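Periplasmic beta-glucosidase (Pseudomonas aeruginosa, PDB 6R5T) probably hydrolyses terminal, non-reducing beta-D-glucosyl residues in the periplasm, releasing beta-D-glucose. Local coordinates at residues 130-135 with 572-577; 179-184 with 222-227; 187-192 with 485-490. The protein carries 1 engineered substitution. All blocks are in the same frame, centred on the assembly; numbering follows the deposited sequence. Where two conformers were deposited one is given.

Contact 1 (130-135 with 572-577); sequences TRDARW and GQVPVY
R131 lies flat against one face of the Y577 ring. Its guanidinium and the ring are almost parallel, with planes 5° apart and centres 4.1 Å apart. The R131 chain, extended from CG to NE, is laid across the ring. R131 CD sits over the middle of the face, 3.6 Å from the Y577 ring centroid, a CH-pi contact. The guanidinium carries on past it, and R131 CZ comes closest to CE2 of Y577 at 3.6 Å. The cation-pi contact is therefore off-centre. Y577 OH makes its hydrogen bond to E185 of the second subunit.

The contact joins two domains of a family 3 glycoside hydrolase. Segment 130-135 belongs to the N-terminal TIM-barrel domain and 572-577 to the C-terminal domain. Segment 572-577 has a cis peptide bond before P575. CB of P575 meets the backbone O of R131 at 3.3 Å, and its CG lies at the edge of the Y577 ring.

V574 packs against a salt bridge. R134 is bent at chi3 (-75°), which brings NE and NH2 side-on to D132. NE reaches OD1 and NH2 reaches OD2, each on a syn lone pair. D132 OD1 also accepts R134 N on its anti lone pair at 3.0 Å, forming an Asx turn. CG1 of V574 touches this carboxylate, 3.3 Å from OD1 of D132, and meets the R134 guanidinium obliquely. R134 NH1 bonds to V574 O and G572 O of the second subunit.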
loop_
_atom_site.group_PDB
_atom_site.type_symbol
_atom_site.label_atom_id
_atom_site.label_comp_id
_atom_site.label_asym_id
_atom_site.label_seq_id
_atom_site.Cartn_x
_atom_site.Cartn_y
_atom_site.Cartn_z
ATOM N N THR A 130 6.595 8.568 -7.336
ATOM C CA THR A 130 6.919 7.499 -6.365
ATOM C C THR A 130 6.537 7.904 -4.939
ATOM O O THR A 130 7.066 8.861 -4.420
ATOM C CB THR A 130 8.386 7.097 -6.415
ATOM O OG1 THR A 130 9.187 8.260 -6.167
ATOM C CG2 THR A 130 8.704 6.487 -7.773
ATOM N N ARG A 131 5.590 7.158 -4.379
ATOM C CA ARG A 131 5.148 7.344 -2.979
ATOM C C ARG A 131 5.538 6.140 -2.099
ATOM O O ARG A 131 5.252 6.185 -0.851
ATOM C CB ARG A 131 3.642 7.542 -2.935
ATOM C CG ARG A 131 3.182 8.838 -3.576
ATOM C CD ARG A 131 1.670 8.943 -3.575
ATOM N NE ARG A 131 1.276 10.288 -3.998
ATOM C CZ ARG A 131 0.041 10.645 -4.279
ATOM N NH1 ARG A 131 -0.961 9.775 -4.138
ATOM N NH2 ARG A 131 -0.195 11.886 -4.616
ATOM N N ASP A 132 6.181 5.132 -2.658
ATOM C CA ASP A 132 6.510 3.889 -1.931
ATOM C C ASP A 132 8.009 3.705 -2.002
ATOM O O ASP A 132 8.539 3.270 -3.000
ATOM C CB ASP A 132 5.761 2.696 -2.497
ATOM C CG ASP A 132 5.869 1.426 -1.664
ATOM O OD1 ASP A 132 6.943 1.188 -1.032
ATOM O OD2 ASP A 132 4.810 0.713 -1.619
ATOM N N ALA A 133 8.673 4.013 -0.884
ATOM C CA ALA A 133 10.141 3.981 -0.810
ATOM C C ALA A 133 10.722 2.570 -1.028
ATOM O O ALA A 133 11.919 2.451 -1.245
ATOM C CB ALA A 133 10.565 4.532 0.553
ATOM N N ARG A 134 9.932 1.504 -0.917
ATOM C CA ARG A 134 10.487 0.123 -1.080
ATOM C C ARG A 134 10.895 -0.160 -2.522
ATOM O O ARG A 134 11.762 -1.008 -2.751
ATOM C CB ARG A 134 9.433 -0.907 -0.679
ATOM C CG ARG A 134 9.036 -0.823 0.785
ATOM C CD ARG A 134 7.914 -1.798 1.076
ATOM N NE ARG A 134 6.660 -1.312 0.541
ATOM C CZ ARG A 134 5.497 -1.910 0.741
ATOM N NH1 ARG A 134 5.422 -3.046 1.401
ATOM N NH2 ARG A 134 4.406 -1.405 0.223
ATOM N N TRP A 135 10.283 0.517 -3.471
ATOM C CA TRP A 135 10.503 0.211 -4.910
ATOM C C TRP A 135 11.955 0.559 -5.305
ATOM O O TRP A 135 12.394 1.683 -5.068
ATOM C CB TRP A 135 9.477 0.996 -5.709
ATOM C CG TRP A 135 9.414 0.664 -7.178
ATOM C CD1 TRP A 135 9.218 -0.564 -7.723
ATOM C CD2 TRP A 135 9.339 1.579 -8.281
ATOM N NE1 TRP A 135 9.071 -0.479 -9.085
ATOM C CE2 TRP A 135 9.110 0.828 -9.450
ATOM C CE3 TRP A 135 9.426 2.967 -8.399
ATOM C CZ2 TRP A 135 8.947 1.410 -10.710
ATOM C CZ3 TRP A 135 9.311 3.546 -9.647
ATOM C CH2 TRP A 135 9.056 2.770 -10.799
ATOM N N GLY A 572 7.168 0.164 7.963
ATOM C CA GLY A 572 5.786 -0.105 8.349
ATOM C C GLY A 572 4.908 1.104 8.273
ATOM O O GLY A 572 3.699 0.931 8.479
ATOM N N GLN A 573 5.439 2.297 7.976
ATOM C CA GLN A 573 4.613 3.510 7.733
ATOM C C GLN A 573 4.312 3.717 6.244
ATOM O O GLN A 573 3.581 4.661 5.959
ATOM C CB GLN A 573 5.310 4.739 8.318
ATOM C CG GLN A 573 5.623 4.560 9.802
ATOM C CD GLN A 573 5.426 5.769 10.681
ATOM O OE1 GLN A 573 4.884 6.795 10.246
ATOM N NE2 GLN A 573 5.844 5.632 11.949
ATOM N N VAL A 574 4.810 2.890 5.334
ATOM C CA VAL A 574 4.663 3.170 3.879
ATOM C C VAL A 574 3.198 3.033 3.532
ATOM O O VAL A 574 2.528 2.088 3.964
ATOM C CB VAL A 574 5.591 2.263 3.072
ATOM C CG1 VAL A 574 5.213 2.169 1.610
ATOM C CG2 VAL A 574 7.031 2.690 3.262
ATOM N N PRO A 575 2.644 3.950 2.719
ATOM C CA PRO A 575 3.323 5.129 2.190
ATOM C C PRO A 575 3.180 6.348 3.080
ATOM O O PRO A 575 2.195 6.543 3.740
ATOM C CB PRO A 575 2.548 5.379 0.902
ATOM C CG PRO A 575 1.123 5.023 1.293
ATOM C CD PRO A 575 1.280 3.823 2.182
ATOM N N VAL A 576 4.206 7.185 3.045
ATOM C CA VAL A 576 4.103 8.533 3.639
ATOM C C VAL A 576 4.504 9.497 2.535
ATOM O O VAL A 576 5.492 9.306 1.850
ATOM C CB VAL A 576 4.962 8.763 4.890
ATOM C CG1 VAL A 576 4.381 8.034 6.087
ATOM C CG2 VAL A 576 6.400 8.387 4.622
ATOM N N TYR A 577 3.693 10.507 2.406
ATOM C CA TYR A 577 3.965 11.567 1.425
ATOM C C TYR A 577 3.245 12.809 1.895
ATOM O O TYR A 577 2.222 12.704 2.581
ATOM C CB TYR A 577 3.511 11.115 0.024
ATOM C CG TYR A 577 2.102 10.597 -0.090
ATOM C CD1 TYR A 577 1.794 9.275 0.200
ATOM C CD2 TYR A 577 1.059 11.413 -0.500
ATOM C CE1 TYR A 577 0.517 8.769 0.038
ATOM C CE2 TYR A 577 -0.222 10.926 -0.682
ATOM C CZ TYR A 577 -0.513 9.597 -0.389
ATOM O OH TYR A 577 -1.780 9.109 -0.592
#

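Contact 2 (179-184 with 222-227); sequences ALYGAA and SLNTIN
N224 reaches across to the backbone of A179 where two neighbouring strands of the TIM barrel end. Segment 179-184 follows strand 172-178 and segment 222-227 follows strand 218-221. These strands are parallel and adjacent in the barrel sheet.

The tight part centres on the N224 amide. N224 ND2 donates to A179 O at 3.2 Å, with an N-H...O angle of 164°. The acceptor lies in the amide plane, and the donor lies in the carbonyl plane. The same ND2 also donates to T225 O, from above that carbonyl plane. At the other end of the amide, N224 OD1 accepts S222 OG at 2.7 Å. Bonds at both ends of the amide thus fix its rotation. CG of N224 sits between the backbone N and the carbonyl carbon (chi1 51°), which places ND2 within reach of both A179 O and T225 O. Y181 packs closely here too, its CA 3.4 Å from N224 OD1. Its ring plane is 16° from the N224 amide plane, and its hydroxyl bonds to R137.

I226 adds apolar contacts. Its CG2 meets L180 CD1 at 3.7 Å, and its CD1 lies 4.3 Å from A179 CB. L180 and I226 cross at about a right angle, and helix 235-245 packs on A179 and I226.

The packing is looser at L223. This residue belongs to the sugar pocket and touches beta-D-glucopyranose. Its nearest approach to segment 179-184 is L223 CD1 to Y181 OH, 4.4 Å.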
loop_
_atom_site.group_PDB
_atom_site.type_symbol
_atom_site.label_atom_id
_atom_site.label_comp_id
_atom_site.label_asym_id
_atom_site.label_seq_id
_atom_site.Cartn_x
_atom_site.Cartn_y
_atom_site.Cartn_z
ATOM N N ALA A 179 2.249 3.770 -18.110
ATOM C CA ALA A 179 2.103 4.762 -17.053
ATOM C C ALA A 179 1.934 4.050 -15.711
ATOM O O ALA A 179 1.500 2.906 -15.666
ATOM C CB ALA A 179 0.886 5.633 -17.312
ATOM N N LEU A 180 2.174 4.839 -14.647
ATOM C CA LEU A 180 1.815 4.532 -13.243
ATOM C C LEU A 180 2.761 3.499 -12.626
ATOM O O LEU A 180 2.443 2.962 -11.555
ATOM C CB LEU A 180 0.375 4.017 -13.132
ATOM C CG LEU A 180 -0.720 4.765 -13.884
ATOM C CD1 LEU A 180 -2.074 4.212 -13.490
ATOM C CD2 LEU A 180 -0.641 6.260 -13.687
ATOM N N TYR A 181 3.882 3.225 -13.276
ATOM C CA TYR A 181 4.764 2.092 -12.936
ATOM C C TYR A 181 5.234 2.161 -11.472
ATOM O O TYR A 181 5.371 1.123 -10.818
ATOM C CB TYR A 181 5.907 2.130 -13.938
ATOM C CG TYR A 181 6.945 1.051 -13.844
ATOM C CD1 TYR A 181 6.664 -0.273 -13.595
ATOM C CD2 TYR A 181 8.252 1.404 -14.086
ATOM C CE1 TYR A 181 7.695 -1.214 -13.503
ATOM C CE2 TYR A 181 9.272 0.483 -14.068
ATOM C CZ TYR A 181 9.000 -0.825 -13.740
ATOM O OH TYR A 181 10.045 -1.716 -13.693
ATOM N N GLY A 182 5.429 3.345 -10.961
ATOM C CA GLY A 182 5.946 3.539 -9.591
ATOM C C GLY A 182 4.914 3.317 -8.503
ATOM O O GLY A 182 5.263 3.434 -7.308
ATOM N N ALA A 183 3.634 3.059 -8.856
ATOM C CA ALA A 183 2.596 2.722 -7.855
ATOM C C ALA A 183 2.456 1.220 -7.622
ATOM O O ALA A 183 1.436 0.773 -7.031
ATOM C CB ALA A 183 1.292 3.398 -8.251
ATOM N N ALA A 184 3.436 0.431 -8.054
ATOM C CA ALA A 184 3.411 -1.022 -7.874
ATOM C C ALA A 184 2.977 -1.399 -6.459
ATOM O O ALA A 184 3.591 -0.943 -5.469
ATOM C CB ALA A 184 4.794 -1.578 -8.131
ATOM N N SER A 222 4.928 1.089 -20.133
ATOM C CA SER A 222 5.322 0.393 -18.891
ATOM C C SER A 222 4.999 -1.097 -18.903
ATOM O O SER A 222 4.274 -1.612 -19.782
ATOM C CB SER A 222 4.697 1.114 -17.737
ATOM O OG SER A 222 3.311 0.887 -17.698
ATOM N N LEU A 223 5.516 -1.792 -17.897
ATOM C CA LEU A 223 5.380 -3.255 -17.777
ATOM C C LEU A 223 4.203 -3.673 -16.903
ATOM O O LEU A 223 3.914 -4.872 -16.905
ATOM C CB LEU A 223 6.677 -3.790 -17.180
ATOM C CG LEU A 223 7.904 -3.790 -18.093
ATOM C CD1 LEU A 223 9.144 -4.086 -17.240
ATOM C CD2 LEU A 223 7.771 -4.817 -19.174
ATOM N N ASN A 224 3.609 -2.751 -16.163
ATOM C CA ASN A 224 2.573 -3.087 -15.161
ATOM C C ASN A 224 1.148 -3.094 -15.761
ATOM O O ASN A 224 0.889 -2.463 -16.826
ATOM C CB ASN A 224 2.543 -2.036 -14.049
ATOM C CG ASN A 224 2.445 -0.617 -14.560
ATOM O OD1 ASN A 224 3.403 -0.084 -15.139
ATOM N ND2 ASN A 224 1.295 0.025 -14.374
ATOM N N THR A 225 0.239 -3.788 -15.062
ATOM C CA THR A 225 -1.211 -3.582 -15.260
ATOM C C THR A 225 -1.607 -2.214 -14.726
ATOM O O THR A 225 -1.008 -1.714 -13.711
ATOM C CB THR A 225 -2.051 -4.684 -14.614
ATOM O OG1 THR A 225 -1.769 -4.736 -13.209
ATOM C CG2 THR A 225 -1.813 -6.026 -15.229
ATOM N N ILE A 226 -2.632 -1.647 -15.325
ATOM C CA ILE A 226 -3.345 -0.445 -14.823
ATOM C C ILE A 226 -4.790 -0.892 -14.664
ATOM O O ILE A 226 -5.425 -1.217 -15.687
ATOM C CB ILE A 226 -3.230 0.737 -15.791
ATOM C CG1 ILE A 226 -1.773 1.160 -15.907
ATOM C CG2 ILE A 226 -4.184 1.868 -15.408
ATOM C CD1 ILE A 226 -1.534 2.123 -17.027
ATOM N N ASN A 227 -5.248 -1.032 -13.429
ATOM C CA ASN A 227 -6.648 -1.434 -13.170
ATOM C C ASN A 227 -6.967 -2.714 -13.959
ATOM O O ASN A 227 -8.060 -2.856 -14.563
ATOM C CB ASN A 227 -7.545 -0.229 -13.458
ATOM C CG ASN A 227 -7.264 0.925 -12.534
ATOM O OD1 ASN A 227 -6.443 0.795 -11.651
ATOM N ND2 ASN A 227 -7.961 2.031 -12.693
#

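Contact 3 (187-192 with 485-490); sequences GRDYNT and HEASSR. With BGC (beta-D-glucopyranose), chain C; GAL (beta-D-galactopyranose), chain B.
Y190 and a bound sugar share one carboxylate oxygen of E486. Y190 OH donates to E486 OE2 over a short 2.5 Å, and O6 of beta-D-glucopyranose donates to the same oxygen at 2.7 Å. The tyrosine hydroxyl comes on the anti side of OE2, 28° out of the carboxylate plane. OE2 lies at the edge of the Y190 ring, and ring and carboxylate planes are 74° apart. R585 of the second subunit makes a salt bridge to OE2. O6 of beta-D-galactopyranose donates to E486 OE1 at 2.9 Å. CG of E486 is anti to the backbone N (chi1 176°), and the chain, extended beyond it, carries the carboxylate to both units of the bound lactose.

Behind this, side chains bond to the backbone of the facing loop. A487 N donates to D189 OD2 at 2.8 Å on the anti lone pair, beside E486 in its type II turn. D189 is the second residue of a type II turn from R188 to N191. CB of A487 rests near Y190 CE2 at 4.1 Å. Further along, S489 OG donates to G187 O at 2.7 Å, in the carbonyl plane on a lone pair. It also takes a weak bond from D189 N.

Both segments are loops, one from each domain. Segment 187-192 runs between strand 172-178 of the TIM barrel and helix 197-204. Segment 485-490 runs between strand 472-478 of the C-terminal domain and helix 497-508.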
loop_
_atom_site.group_PDB
_atom_site.type_symbol
_atom_site.label_atom_id
_atom_site.label_comp_id
_atom_site.label_asym_id
_atom_site.label_seq_id
_atom_site.Cartn_x
_atom_site.Cartn_y
_atom_site.Cartn_z
ATOM N N GLY A 187 5.334 -2.146 -3.327
ATOM C CA GLY A 187 6.641 -1.687 -3.810
ATOM C C GLY A 187 7.429 -2.759 -4.547
ATOM O O GLY A 187 8.600 -2.575 -4.823
ATOM N N ARG A 188 6.784 -3.850 -4.949
ATOM C CA ARG A 188 7.433 -4.947 -5.680
ATOM C C ARG A 188 7.482 -4.551 -7.142
ATOM O O ARG A 188 6.465 -4.212 -7.753
ATOM C CB ARG A 188 6.692 -6.284 -5.497
ATOM C CG ARG A 188 6.692 -6.720 -4.038
ATOM C CD ARG A 188 6.037 -8.053 -3.788
ATOM N NE ARG A 188 4.581 -8.116 -3.887
ATOM C CZ ARG A 188 3.693 -7.890 -2.880
ATOM N NH1 ARG A 188 4.037 -7.452 -1.689
ATOM N NH2 ARG A 188 2.407 -8.111 -3.090
ATOM N N ASP A 189 8.664 -4.617 -7.738
ATOM C CA ASP A 189 8.772 -4.183 -9.140
ATOM C C ASP A 189 7.844 -5.037 -10.019
ATOM O O ASP A 189 7.582 -6.239 -9.753
ATOM C CB ASP A 189 10.231 -4.197 -9.602
ATOM C CG ASP A 189 10.501 -3.201 -10.738
ATOM O OD1 ASP A 189 9.537 -2.573 -11.261
ATOM O OD2 ASP A 189 11.714 -3.013 -11.054
ATOM N N TYR A 190 7.321 -4.395 -11.055
ATOM C CA TYR A 190 6.460 -5.001 -12.084
ATOM C C TYR A 190 5.068 -5.322 -11.539
ATOM O O TYR A 190 4.221 -5.786 -12.318
ATOM C CB TYR A 190 7.089 -6.286 -12.604
ATOM C CG TYR A 190 8.562 -6.245 -12.867
ATOM C CD1 TYR A 190 9.133 -5.287 -13.713
ATOM C CD2 TYR A 190 9.377 -7.192 -12.272
ATOM C CE1 TYR A 190 10.485 -5.330 -13.983
ATOM C CE2 TYR A 190 10.731 -7.235 -12.534
ATOM C CZ TYR A 190 11.287 -6.281 -13.358
ATOM O OH TYR A 190 12.637 -6.352 -13.689
ATOM N N ASN A 191 4.784 -4.983 -10.289
ATOM C CA ASN A 191 3.533 -5.495 -9.691
ATOM C C ASN A 191 2.360 -4.591 -10.068
ATOM O O ASN A 191 2.501 -3.432 -10.532
ATOM C CB ASN A 191 3.640 -5.626 -8.170
ATOM C CG ASN A 191 2.604 -6.559 -7.570
ATOM O OD1 ASN A 191 2.039 -7.413 -8.280
ATOM N ND2 ASN A 191 2.356 -6.426 -6.278
ATOM N N THR A 192 1.205 -5.185 -9.886
ATOM C CA THR A 192 -0.119 -4.586 -10.077
ATOM C C THR A 192 -0.209 -3.133 -9.632
ATOM O O THR A 192 0.208 -2.798 -8.523
ATOM C CB THR A 192 -1.068 -5.399 -9.197
ATOM O OG1 THR A 192 -0.960 -6.750 -9.652
ATOM C CG2 THR A 192 -2.496 -4.915 -9.284
ATOM N N HIS A 485 17.768 -0.488 -7.677
ATOM C CA HIS A 485 17.830 -0.684 -9.129
ATOM C C HIS A 485 16.571 -1.451 -9.561
ATOM O O HIS A 485 15.722 -1.806 -8.720
ATOM C CB HIS A 485 19.256 -1.177 -9.382
ATOM C CG HIS A 485 19.384 -2.436 -10.128
ATOM N ND1 HIS A 485 19.414 -3.634 -9.490
ATOM C CD2 HIS A 485 19.384 -2.684 -11.444
ATOM C CE1 HIS A 485 19.485 -4.584 -10.391
ATOM N NE2 HIS A 485 19.463 -4.033 -11.598
ATOM N N GLU A 486 16.433 -1.659 -10.842
ATOM C CA GLU A 486 15.315 -2.503 -11.307
ATOM C C GLU A 486 15.255 -3.806 -10.509
ATOM O O GLU A 486 16.297 -4.497 -10.320
ATOM C CB GLU A 486 15.468 -2.758 -12.791
ATOM C CG GLU A 486 14.412 -3.700 -13.316
ATOM C CD GLU A 486 14.513 -4.024 -14.777
ATOM O OE1 GLU A 486 15.504 -3.529 -15.415
ATOM O OE2 GLU A 486 13.563 -4.676 -15.330
ATOM N N ALA A 487 14.040 -4.210 -10.145
ATOM C CA ALA A 487 13.686 -5.470 -9.437
ATOM C C ALA A 487 14.223 -5.504 -7.991
ATOM O O ALA A 487 13.756 -6.418 -7.263
ATOM C CB ALA A 487 14.093 -6.685 -10.200
ATOM N N SER A 488 14.979 -4.518 -7.469
ATOM C CA SER A 488 15.575 -4.608 -6.115
ATOM C C SER A 488 14.651 -3.977 -5.068
ATOM O O SER A 488 15.005 -2.984 -4.462
ATOM C CB SER A 488 16.935 -3.954 -6.077
ATOM O OG SER A 488 17.798 -4.519 -7.043
ATOM N N SER A 489 13.463 -4.521 -4.898
ATOM C CA SER A 489 12.535 -3.985 -3.899
ATOM C C SER A 489 13.009 -4.446 -2.524
ATOM O O SER A 489 13.456 -5.572 -2.350
ATOM C CB SER A 489 11.167 -4.433 -4.211
ATOM O OG SER A 489 10.812 -3.945 -5.488
ATOM N N ARG A 490 12.889 -3.555 -1.563
ATOM C CA ARG A 490 13.343 -3.789 -0.169
ATOM C C ARG A 490 12.158 -3.886 0.773
ATOM O O ARG A 490 11.230 -3.107 0.671
ATOM C CB ARG A 490 14.223 -2.643 0.306
ATOM C CG ARG A 490 15.649 -2.748 -0.157
ATOM C CD ARG A 490 16.627 -1.768 0.468
ATOM N NE ARG A 490 17.122 -2.248 1.734
ATOM C CZ ARG A 490 17.657 -1.472 2.680
ATOM N NH1 ARG A 490 17.840 -0.180 2.460
ATOM N NH2 ARG A 490 18.055 -1.992 3.822
HETATM C C2 BGC C . 14.692 0.731 -19.962
HETATM C C3 BGC C . 14.758 -0.542 -20.828
HETATM C C4 BGC C . 14.960 -1.720 -19.836
HETATM C C5 BGC C . 13.727 -1.733 -18.913
HETATM C C6 BGC C . 13.805 -2.799 -17.843
HETATM C C1 BGC C . 13.549 0.592 -18.949
HETATM O O1 BGC C . 13.654 1.729 -18.150
HETATM O O2 BGC C . 14.484 1.931 -20.698
HETATM O O3 BGC C . 15.907 -0.454 -21.695
HETATM O O4 BGC C . 15.015 -2.932 -20.605
HETATM O O5 BGC C . 13.741 -0.568 -18.143
HETATM O O6 BGC C . 12.614 -2.776 -17.048
HETATM C C1 GAL B . 16.213 -3.705 -20.474
HETATM C C2 GAL B . 17.462 -2.954 -20.978
HETATM C C3 GAL B . 18.659 -3.904 -20.867
HETATM C C4 GAL B . 18.788 -4.349 -19.390
HETATM C C5 GAL B . 17.450 -4.973 -18.947
HETATM C C6 GAL B . 17.452 -5.311 -17.461
HETATM O O2 GAL B . 17.253 -2.550 -22.322
HETATM O O3 GAL B . 19.836 -3.171 -21.263
HETATM O O4 GAL B . 19.059 -3.131 -18.656
HETATM O O5 GAL B . 16.328 -4.035 -19.104
HETATM O O6 GAL B . 16.149 -5.826 -17.092
#

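Overall arrangement
Contacts 1 and 3 both join the N-terminal barrel domain to the C-terminal domain, while contact 2 lies within the barrel. Their centres are about 12 Å apart (1 and 3), 11 Å (2 and 3) and 16 Å (1 and 2). Contacts 2 and 3 each give a residue to the sugar pocket, L223 and E486. The side chain of L223 is about 4 Å from beta-D-glucopyranose. D189 is shared ground: its OD1 lies 3.1 Å from W135 NE1 and 2.6 Å from Y181 OH. R134 O and R490 N, 3.0 Å apart, link contacts 1 and 3 again. All three contacts touch the second subunit.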